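Local coordinates for uncharacterized protein Sortase B (Clostridium perfringens, PDB 5YFK) that is a class B sortase, a cysteine transpeptidase that probably cleaves a sorting signal and joins surface proteins to the cell wall through an acyl-thioester intermediate, at residues K161-E164 with S165-T169. The protein carries 1 engineered substitution. Sequence-based numbering, arbitrary orientation.
Sequences KDLE and SEIKT
Ser165 and Asp162 meet in the last turn of helix 160-166, where the hydroxyl OG of Ser165 donates a short 2.6 Å bond to Asp162 O, tilted 22° from the carbonyl plane. A chi1 of 74° folds OG back over the helix toward that oxygen. Ser165 N also bonds to Asp162 O, at 3.1 Å, so that one serine grips this carbonyl twice. Leu163 O is shared as well: Glu166 N and Ile167 N each donate to it from 3.0 Å, Glu166 N from above the carbonyl plane and Ile167 N nearly in line with the C=O bond, with the straighter N-H...O angle of 158°. The mixture of i+3 and i+4 bonds is consistent with a tightening final turn, and Ile167 is the first residue to leave helical geometry. At this end a water donates to Glu164 O at 2.7 Å and weakly to Ile167 O. The apolar part joins Leu163 and Ile167, which run alongside each other on one face, with Leu163 CD1 3.6 Å from Ile167 CG1. Helix 160-166 directly follows strand 146-159, and this face packs back on its Tyr156; Leu163 also touches Val219 and Arg217, the predicted transition-state stabiliser, on strand 216-225, while Ile167 reaches Tyr180 of helix 174-186.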
loop_
_atom_site.group_PDB
_atom_site.type_symbol
_atom_site.label_atom_id
_atom_site.label_comp_id
_atom_site.label_asym_id
_atom_site.label_seq_id
_atom_site.Cartn_x
_atom_site.Cartn_y
_atom_site.Cartn_z
ATOM N N LYS A 161 2.121 2.773 18.490
ATOM C CA LYS A 161 1.959 4.150 18.952
ATOM C C LYS A 161 3.031 5.109 18.428
ATOM O O LYS A 161 2.726 6.239 18.047
ATOM C CB LYS A 161 1.903 4.185 20.480
ATOM C CG LYS A 161 0.667 3.528 21.047
ATOM C CD LYS A 161 -0.558 4.368 20.780
ATOM C CE LYS A 161 -1.789 3.789 21.426
ATOM N NZ LYS A 161 -3.004 4.465 20.896
ATOM N N ASP A 162 4.279 4.673 18.374
ATOM C CA ASP A 162 5.313 5.476 17.764
ATOM C C ASP A 162 5.063 5.715 16.294
ATOM O O ASP A 162 5.202 6.822 15.789
ATOM C CB ASP A 162 6.665 4.799 17.920
ATOM C CG ASP A 162 7.432 5.335 19.095
ATOM O OD1 ASP A 162 6.915 6.266 19.762
ATOM O OD2 ASP A 162 8.518 4.792 19.380
ATOM N N LEU A 163 4.639 4.667 15.613
ATOM C CA LEU A 163 4.402 4.765 14.192
ATOM C C LEU A 163 3.333 5.799 13.895
ATOM O O LEU A 163 3.441 6.587 12.949
ATOM C CB LEU A 163 4.012 3.396 13.647
ATOM C CG LEU A 163 3.941 3.402 12.128
ATOM C CD1 LEU A 163 5.299 3.788 11.561
ATOM C CD2 LEU A 163 3.467 2.045 11.619
ATOM N N GLU A 164 2.257 5.743 14.659
ATOM C CA GLU A 164 1.098 6.601 14.454
ATOM C C GLU A 164 1.438 8.083 14.608
ATOM O O GLU A 164 0.966 8.909 13.813
ATOM C CB GLU A 164 0.026 6.179 15.459
ATOM C CG GLU A 164 -1.357 6.697 15.191
ATOM C CD GLU A 164 -2.262 6.459 16.378
ATOM O OE1 GLU A 164 -1.830 5.755 17.319
ATOM O OE2 GLU A 164 -3.355 7.054 16.412
ATOM N N SER A 165 2.521 8.330 15.334
ATOM C CA SER A 165 2.992 9.674 15.585
ATOM C C SER A 165 3.982 10.119 14.517
ATOM O O SER A 165 4.231 11.315 14.378
ATOM C CB SER A 165 3.647 9.762 16.972
ATOM O OG SER A 165 4.930 9.139 16.987
ATOM N N GLU A 166 4.641 9.161 13.867
ATOM C CA GLU A 166 5.689 9.475 12.906
ATOM C C GLU A 166 5.147 9.652 11.484
ATOM O O GLU A 166 5.687 10.452 10.722
ATOM C CB GLU A 166 6.783 8.402 12.912
ATOM C CG GLU A 166 7.657 8.401 14.151
ATOM C CD GLU A 166 8.360 7.082 14.347
ATOM O OE1 GLU A 166 8.064 6.131 13.588
ATOM O OE2 GLU A 166 9.179 6.981 15.280
ATOM N N ILE A 167 4.192 8.815 11.076
ATOM C CA ILE A 167 3.799 8.754 9.644
ATOM C C ILE A 167 3.035 10.046 9.284
ATOM O O ILE A 167 2.124 10.465 10.013
ATOM C CB ILE A 167 2.936 7.517 9.326
ATOM C CG1 ILE A 167 3.764 6.224 9.469
ATOM C CG2 ILE A 167 2.346 7.605 7.917
ATOM C CD1 ILE A 167 4.991 6.176 8.579
ATOM N N LYS A 168 3.441 10.683 8.187
ATOM C CA LYS A 168 2.881 11.962 7.745
ATOM C C LYS A 168 2.528 11.854 6.256
ATOM O O LYS A 168 3.280 11.230 5.489
ATOM C CB LYS A 168 3.921 13.078 7.891
ATOM C CG LYS A 168 4.354 13.393 9.318
ATOM C CD LYS A 168 5.632 14.222 9.317
ATOM C CE LYS A 168 5.385 15.655 8.840
ATOM N NZ LYS A 168 6.623 16.497 8.855
ATOM N N THR A 169 1.424 12.500 5.861
ATOM C CA THR A 169 1.030 12.651 4.451
ATOM C C THR A 169 1.211 14.089 3.929
ATOM O O THR A 169 1.283 14.316 2.725
ATOM C CB THR A 169 -0.441 12.261 4.244
ATOM O OG1 THR A 169 -1.280 13.033 5.118
ATOM C CG2 THR A 169 -0.674 10.756 4.563
HETATM O O HOH W 1 -0.149 8.287 11.474
#